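Local coordinates for GDSL-like Lipase/Acylhydrolase family protein (Neisseria meningitidis, PDB 4K7J) that is a peptidoglycan O-acetylesterase that probably removes acetyl groups from the cell-wall polymer with an SGNH-type catalytic triad, at residues A[61-66]-A[350-355]; A[54-59]-A[240-245]. All coordinates share one frame; numbering follows the deposited sequence.

Contact 1 of 2, residues A[61-66]-A[350-355]; sequences DSHTAG and VHFSAK. With ACT (acetate ion), chain C.
Ser-62, in the Gly-Asp-Ser motif at the end of strand 53-60, a mark of the SGNH family, faces His-351 of the family's Asp-x-x-His motif, and the pair illustrates how distant segments assemble one active site. Their positions are consistent with nucleophile and base of the catalytic triad, with Asp-348 accepting from His-351 ND1 as its third member. OG of Ser-62 meets the imidazole of His-351 in the plane of the ring, at its edge, 3.1 Å from CD2 and 3.4 Å from NE2. A first torsion of 84° sets OG between the backbone N and the carbonyl carbon, where Ser-62 OG also lies 2.9 Å from atom C of a bound acetate ion. That anion bridges the two segments: NE2 of His-351 donates an almost straight bond to acetate O (2.7 Å, 169°), while the backbone N of Ser-62 donates to OXT at 3.1 Å. Ser-62 N, Gly-218 N and Asn-250 ND2, all bonded to the acetate, are consistent with the oxyanion hole of the family. Asp-61, at the N-cap of helix 62-65, accepts from His-63 N through OD1, met from above the carboxylate plane.

The acetate methyl rests over one face of the His-63 ring, toward its rim. Val-350 O lies in the plane of that ring, 3.5 Å from CE1. Phe-352 turns its edge toward the His-63 face in an offset edge-to-face pair, with centroids 5.9 Å apart and planes at 65°. Hydrogen bonds of ND1 with Tyr-357 OH and of NE2 with Thr-249 OG1 fix the rotation of the His-63 imidazole. The contact thus lies between the short helix 62-65, just after strand 53-60, and the start of helix 354-373, with helix 249-252 touching both Asp-61 and Val-350.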
loop_
_atom_site.group_PDB
_atom_site.type_symbol
_atom_site.label_atom_id
_atom_site.label_comp_id
_atom_site.label_asym_id
_atom_site.label_seq_id
_atom_site.Cartn_x
_atom_site.Cartn_y
_atom_site.Cartn_z
ATOM N N ASP A 61 -5.350 2.787 -4.879
ATOM C CA ASP A 61 -5.449 3.073 -6.307
ATOM C C ASP A 61 -4.267 3.932 -6.780
ATOM O O ASP A 61 -3.177 3.833 -6.238
ATOM C CB ASP A 61 -6.783 3.761 -6.609
ATOM C CG ASP A 61 -7.026 4.982 -5.727
ATOM O OD1 ASP A 61 -6.044 5.528 -5.159
ATOM O OD2 ASP A 61 -8.204 5.403 -5.588
ATOM N N SER A 62 -4.481 4.808 -7.759
ATOM C CA SER A 62 -3.358 5.529 -8.342
ATOM C C SER A 62 -2.753 6.522 -7.361
ATOM O O SER A 62 -1.567 6.832 -7.446
ATOM C CB SER A 62 -3.746 6.237 -9.643
ATOM O OG SER A 62 -4.326 7.486 -9.351
ATOM N N HIS A 63 -3.551 6.995 -6.411
ATOM C CA HIS A 63 -3.024 7.920 -5.408
ATOM C C HIS A 63 -1.903 7.209 -4.648
ATOM O O HIS A 63 -0.881 7.814 -4.312
ATOM C CB HIS A 63 -4.113 8.379 -4.415
ATOM C CG HIS A 63 -5.326 8.983 -5.057
ATOM N ND1 HIS A 63 -5.265 10.063 -5.915
ATOM C CD2 HIS A 63 -6.641 8.671 -4.938
ATOM C CE1 HIS A 63 -6.489 10.382 -6.303
ATOM N NE2 HIS A 63 -7.342 9.555 -5.722
ATOM N N THR A 64 -2.108 5.919 -4.392
ATOM C CA THR A 64 -1.125 5.094 -3.700
ATOM C C THR A 64 -0.007 4.667 -4.656
ATOM O O THR A 64 1.184 4.681 -4.300
ATOM C CB THR A 64 -1.796 3.846 -3.079
ATOM O OG1 THR A 64 -2.738 4.260 -2.081
ATOM C CG2 THR A 64 -0.750 2.898 -2.425
ATOM N N ALA A 65 -0.395 4.294 -5.871
ATOM C CA ALA A 65 0.538 3.742 -6.851
ATOM C C ALA A 65 1.637 4.714 -7.312
ATOM O O ALA A 65 2.678 4.284 -7.812
ATOM C CB ALA A 65 -0.230 3.157 -8.063
ATOM N N GLY A 66 1.409 6.015 -7.139
ATOM C CA GLY A 66 2.395 7.017 -7.518
ATOM C C GLY A 66 3.487 7.166 -6.474
ATOM O O GLY A 66 4.544 7.735 -6.740
ATOM N N VAL A 350 -8.895 15.307 -10.447
ATOM C CA VAL A 350 -9.022 13.988 -9.840
ATOM C C VAL A 350 -7.718 13.619 -9.149
ATOM O O VAL A 350 -7.704 13.261 -7.967
ATOM C CB VAL A 350 -9.346 12.910 -10.888
ATOM C CG1 VAL A 350 -9.379 11.524 -10.235
ATOM C CG2 VAL A 350 -10.682 13.219 -11.581
ATOM N N HIS A 351 -6.618 13.719 -9.891
ATOM C CA HIS A 351 -5.301 13.357 -9.363
ATOM C C HIS A 351 -4.606 14.571 -8.764
ATOM O O HIS A 351 -4.981 15.702 -9.039
ATOM C CB HIS A 351 -4.448 12.683 -10.447
ATOM C CG HIS A 351 -5.107 11.480 -11.053
ATOM N ND1 HIS A 351 -5.835 11.539 -12.223
ATOM C CD2 HIS A 351 -5.183 10.197 -10.628
ATOM C CE1 HIS A 351 -6.318 10.341 -12.501
ATOM N NE2 HIS A 351 -5.937 9.508 -11.550
ATOM N N PHE A 352 -3.612 14.336 -7.916
ATOM C CA PHE A 352 -2.912 15.442 -7.291
ATOM C C PHE A 352 -1.512 15.592 -7.866
ATOM O O PHE A 352 -1.018 14.728 -8.603
ATOM C CB PHE A 352 -2.854 15.259 -5.769
ATOM C CG PHE A 352 -4.202 15.281 -5.095
ATOM C CD1 PHE A 352 -5.023 14.155 -5.102
ATOM C CD2 PHE A 352 -4.642 16.423 -4.431
ATOM C CE1 PHE A 352 -6.285 14.164 -4.464
ATOM C CE2 PHE A 352 -5.890 16.446 -3.791
ATOM C CZ PHE A 352 -6.714 15.312 -3.804
ATOM N N SER A 353 -0.880 16.709 -7.548
ATOM C CA SER A 353 0.487 16.931 -7.958
ATOM C C SER A 353 1.332 16.385 -6.832
ATOM O O SER A 353 0.807 16.084 -5.755
ATOM C CB SER A 353 0.754 18.431 -8.129
ATOM O OG SER A 353 0.651 19.100 -6.879
ATOM N N ALA A 354 2.636 16.280 -7.076
ATOM C CA ALA A 354 3.564 15.758 -6.081
ATOM C C ALA A 354 3.412 16.458 -4.734
ATOM O O ALA A 354 3.368 15.805 -3.695
ATOM C CB ALA A 354 5.014 15.873 -6.588
ATOM N N LYS A 355 3.320 17.785 -4.739
ATOM C CA LYS A 355 3.270 18.499 -3.466
ATOM C C LYS A 355 1.891 18.364 -2.820
ATOM O O LYS A 355 1.762 18.402 -1.594
ATOM C CB LYS A 355 3.694 19.966 -3.615
ATOM C CG LYS A 355 2.759 20.837 -4.445
ATOM C CD LYS A 355 3.210 22.302 -4.403
ATOM C CE LYS A 355 2.197 23.213 -5.067
ATOM N NZ LYS A 355 2.709 24.607 -5.142
HETATM C C ACT C . -7.029 6.602 -10.018
HETATM O O ACT C . -6.805 6.936 -11.219
HETATM O OXT ACT C . -6.786 5.411 -9.688
HETATM C CH3 ACT C . -7.539 7.581 -9.007
#

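Contact 2 of 2, residues A[54-59]-A[240-245]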
loop_
_atom_site.group_PDB
_atom_site.type_symbol
_atom_site.label_atom_id
_atom_site.label_comp_id
_atom_site.label_asym_id
_atom_site.label_seq_id
_atom_site.Cartn_x
_atom_site.Cartn_y
_atom_site.Cartn_z
ATOM N N PHE A 54 7.624 -2.069 12.976
ATOM C CA PHE A 54 6.203 -1.787 12.861
ATOM C C PHE A 54 5.887 -1.555 11.389
ATOM O O PHE A 54 6.389 -0.608 10.780
ATOM C CB PHE A 54 5.804 -0.577 13.706
ATOM C CG PHE A 54 4.323 -0.339 13.757
ATOM C CD1 PHE A 54 3.688 0.397 12.765
ATOM C CD2 PHE A 54 3.562 -0.852 14.802
ATOM C CE1 PHE A 54 2.315 0.615 12.812
ATOM C CE2 PHE A 54 2.190 -0.639 14.860
ATOM C CZ PHE A 54 1.564 0.095 13.859
ATOM N N ARG A 55 5.038 -2.418 10.834
ATOM C CA ARG A 55 4.825 -2.466 9.389
ATOM C C ARG A 55 3.483 -1.866 8.993
ATOM O O ARG A 55 2.424 -2.406 9.331
ATOM C CB ARG A 55 4.922 -3.911 8.882
ATOM C CG ARG A 55 6.298 -4.544 9.056
ATOM C CD ARG A 55 6.285 -6.033 8.718
ATOM N NE ARG A 55 7.543 -6.664 9.110
ATOM C CZ ARG A 55 7.747 -7.256 10.282
ATOM N NH1 ARG A 55 6.771 -7.316 11.176
ATOM N NH2 ARG A 55 8.922 -7.798 10.555
ATOM N N ILE A 56 3.549 -0.745 8.282
ATOM C CA ILE A 56 2.367 -0.072 7.754
ATOM C C ILE A 56 2.232 -0.436 6.278
ATOM O O ILE A 56 3.183 -0.274 5.510
ATOM C CB ILE A 56 2.513 1.471 7.884
ATOM C CG1 ILE A 56 2.527 1.889 9.352
ATOM C CG2 ILE A 56 1.383 2.205 7.151
ATOM C CD1 ILE A 56 2.853 3.383 9.551
ATOM N N LEU A 57 1.060 -0.936 5.885
ATOM C CA LEU A 57 0.827 -1.374 4.506
ATOM C C LEU A 57 -0.353 -0.633 3.864
ATOM O O LEU A 57 -1.501 -0.818 4.263
ATOM C CB LEU A 57 0.552 -2.883 4.473
ATOM C CG LEU A 57 0.146 -3.511 3.139
ATOM C CD1 LEU A 57 1.248 -3.286 2.106
ATOM C CD2 LEU A 57 -0.147 -5.023 3.316
ATOM N N GLN A 58 -0.077 0.187 2.856
ATOM C CA GLN A 58 -1.152 0.906 2.191
ATOM C C GLN A 58 -1.514 0.276 0.848
ATOM O O GLN A 58 -0.683 0.184 -0.068
ATOM C CB GLN A 58 -0.802 2.389 2.002
ATOM C CG GLN A 58 -1.938 3.159 1.323
ATOM C CD GLN A 58 -1.857 4.651 1.548
ATOM O OE1 GLN A 58 -1.513 5.107 2.642
ATOM N NE2 GLN A 58 -2.174 5.426 0.512
ATOM N N ILE A 59 -2.766 -0.147 0.740
ATOM C CA ILE A 59 -3.260 -0.805 -0.455
ATOM C C ILE A 59 -4.329 0.088 -1.043
ATOM O O ILE A 59 -5.264 0.470 -0.342
ATOM C CB ILE A 59 -3.857 -2.187 -0.122
ATOM C CG1 ILE A 59 -2.923 -2.951 0.823
ATOM C CG2 ILE A 59 -4.156 -2.993 -1.420
ATOM C CD1 ILE A 59 -3.534 -4.219 1.421
ATOM N N ALA A 240 2.019 -7.016 8.296
ATOM C CA ALA A 240 1.472 -5.668 8.486
ATOM C C ALA A 240 0.870 -5.475 9.874
ATOM O O ALA A 240 0.070 -6.287 10.336
ATOM C CB ALA A 240 0.429 -5.353 7.424
ATOM N N ASP A 241 1.241 -4.380 10.525
ATOM C CA ASP A 241 0.689 -4.055 11.833
ATOM C C ASP A 241 -0.392 -2.992 11.727
ATOM O O ASP A 241 -1.188 -2.809 12.650
ATOM C CB ASP A 241 1.812 -3.594 12.766
ATOM C CG ASP A 241 2.841 -4.683 12.993
ATOM O OD1 ASP A 241 2.442 -5.816 13.349
ATOM O OD2 ASP A 241 4.029 -4.423 12.766
ATOM N N LEU A 242 -0.406 -2.289 10.599
ATOM C CA LEU A 242 -1.477 -1.344 10.281
ATOM C C LEU A 242 -1.757 -1.435 8.784
ATOM O O LEU A 242 -0.852 -1.265 7.975
ATOM C CB LEU A 242 -1.076 0.094 10.664
ATOM C CG LEU A 242 -2.009 1.226 10.202
ATOM C CD1 LEU A 242 -3.415 1.121 10.823
ATOM C CD2 LEU A 242 -1.407 2.600 10.482
ATOM N N VAL A 243 -3.000 -1.729 8.422
ATOM C CA VAL A 243 -3.387 -1.824 7.019
ATOM C C VAL A 243 -4.182 -0.584 6.646
ATOM O O VAL A 243 -5.223 -0.300 7.247
ATOM C CB VAL A 243 -4.262 -3.062 6.760
ATOM C CG1 VAL A 243 -4.761 -3.086 5.295
ATOM C CG2 VAL A 243 -3.501 -4.330 7.098
ATOM N N ILE A 244 -3.688 0.164 5.668
ATOM C CA ILE A 244 -4.401 1.334 5.183
ATOM C C ILE A 244 -5.054 1.001 3.857
ATOM O O ILE A 244 -4.377 0.598 2.893
ATOM C CB ILE A 244 -3.463 2.546 4.986
ATOM C CG1 ILE A 244 -2.714 2.850 6.283
ATOM C CG2 ILE A 244 -4.252 3.761 4.494
ATOM C CD1 ILE A 244 -1.802 4.088 6.223
ATOM N N LEU A 245 -6.369 1.155 3.808
ATOM C CA LEU A 245 -7.113 0.967 2.565
ATOM C C LEU A 245 -7.451 2.336 1.995
ATOM O O LEU A 245 -8.138 3.144 2.635
ATOM C CB LEU A 245 -8.398 0.179 2.826
ATOM C CG LEU A 245 -8.230 -1.212 3.427
ATOM C CD1 LEU A 245 -9.585 -1.760 3.865
ATOM C CD2 LEU A 245 -7.549 -2.174 2.448
#
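Leu-57 offers its N to Leu-242 O and its O to Ile-244 N, and Ile-59 N donates to Ile-244 O at 2.8 Å. These bonds join the parallel strands 53-60 and 242-246 in the central sheet of the SGNH-hydrolase alpha/beta fold, a worked example of how such a sheet is stitched. Where the pairing begins, Arg-55 O accepts twice, from Asp-241 N at 2.6 Å in the carbonyl plane and from Leu-242 N at 3.1 Å. In the other direction, OD2 of Asp-241 accepts from Arg-55 N on the anti side at 3.0 Å, so a side chain extends the hydrogen bonding ahead of the first main-chain pair. CB of the same aspartate sits over one face of the Phe-54 ring, 3.8 Å from the centroid, in a CH-pi contact. The Phe-54 ring reaches it because CG is anti to the backbone N (chi1 -173°).

On the face bearing Ile-56, Gln-58, Leu-242 and Ile-244, CG2 of Ile-56 touches CD1 of Ile-244 at 3.8 Å. Beside it the extended Gln-58 lays OE1 against CG2 of Ile-244, 3.6 Å away. Helix 68-81 covers this face, with Leu-77 on Ile-56 and Leu-73 on Ile-244. On the other face Ile-59 approaches Val-243 and Leu-57 meets Ala-240, while Trp-224 covers Ile-59 and Leu-245.

Further out, Arg-55 NE forms a salt bridge with Glu-203, and Asp-241 OD2 one with Lys-42. The Asp-241 carboxylate therefore combines a main-chain bond with a charge partner, which probably favours its ionised form. Gln-58 is divided: NE2 is bonded to Thr-64 OG1, whereas OE1 is buried without a polar partner in the model. Charged side chains gather where the pairing begins; farther along, apart from Gln-58, the side chains are apolar, while backbone hydrogen bonds run throughout.

Along the chain 54-59 and 61-66 come first, then 240-245 and 350-355, so the two contacts interlace, their first segments almost adjacent and their second ones over a hundred residues apart. Their centres lie about 18 Å apart, contact 2 within the mixed sheet and contact 1 beyond the C-terminal ends of its strands. Strand 53-60 leads directly into helix 62-65, and strand 242-246 runs on toward helix 249-252, which supplies Asn-250 to the acetate. Thr-64 OG1 and Gln-58 NE2, 2.9 Å apart and probably hydrogen-bonded, tie the two contacts together. Pairing the strands probably helps to place the active-site residues that follow them, as expected of an SGNH esterase.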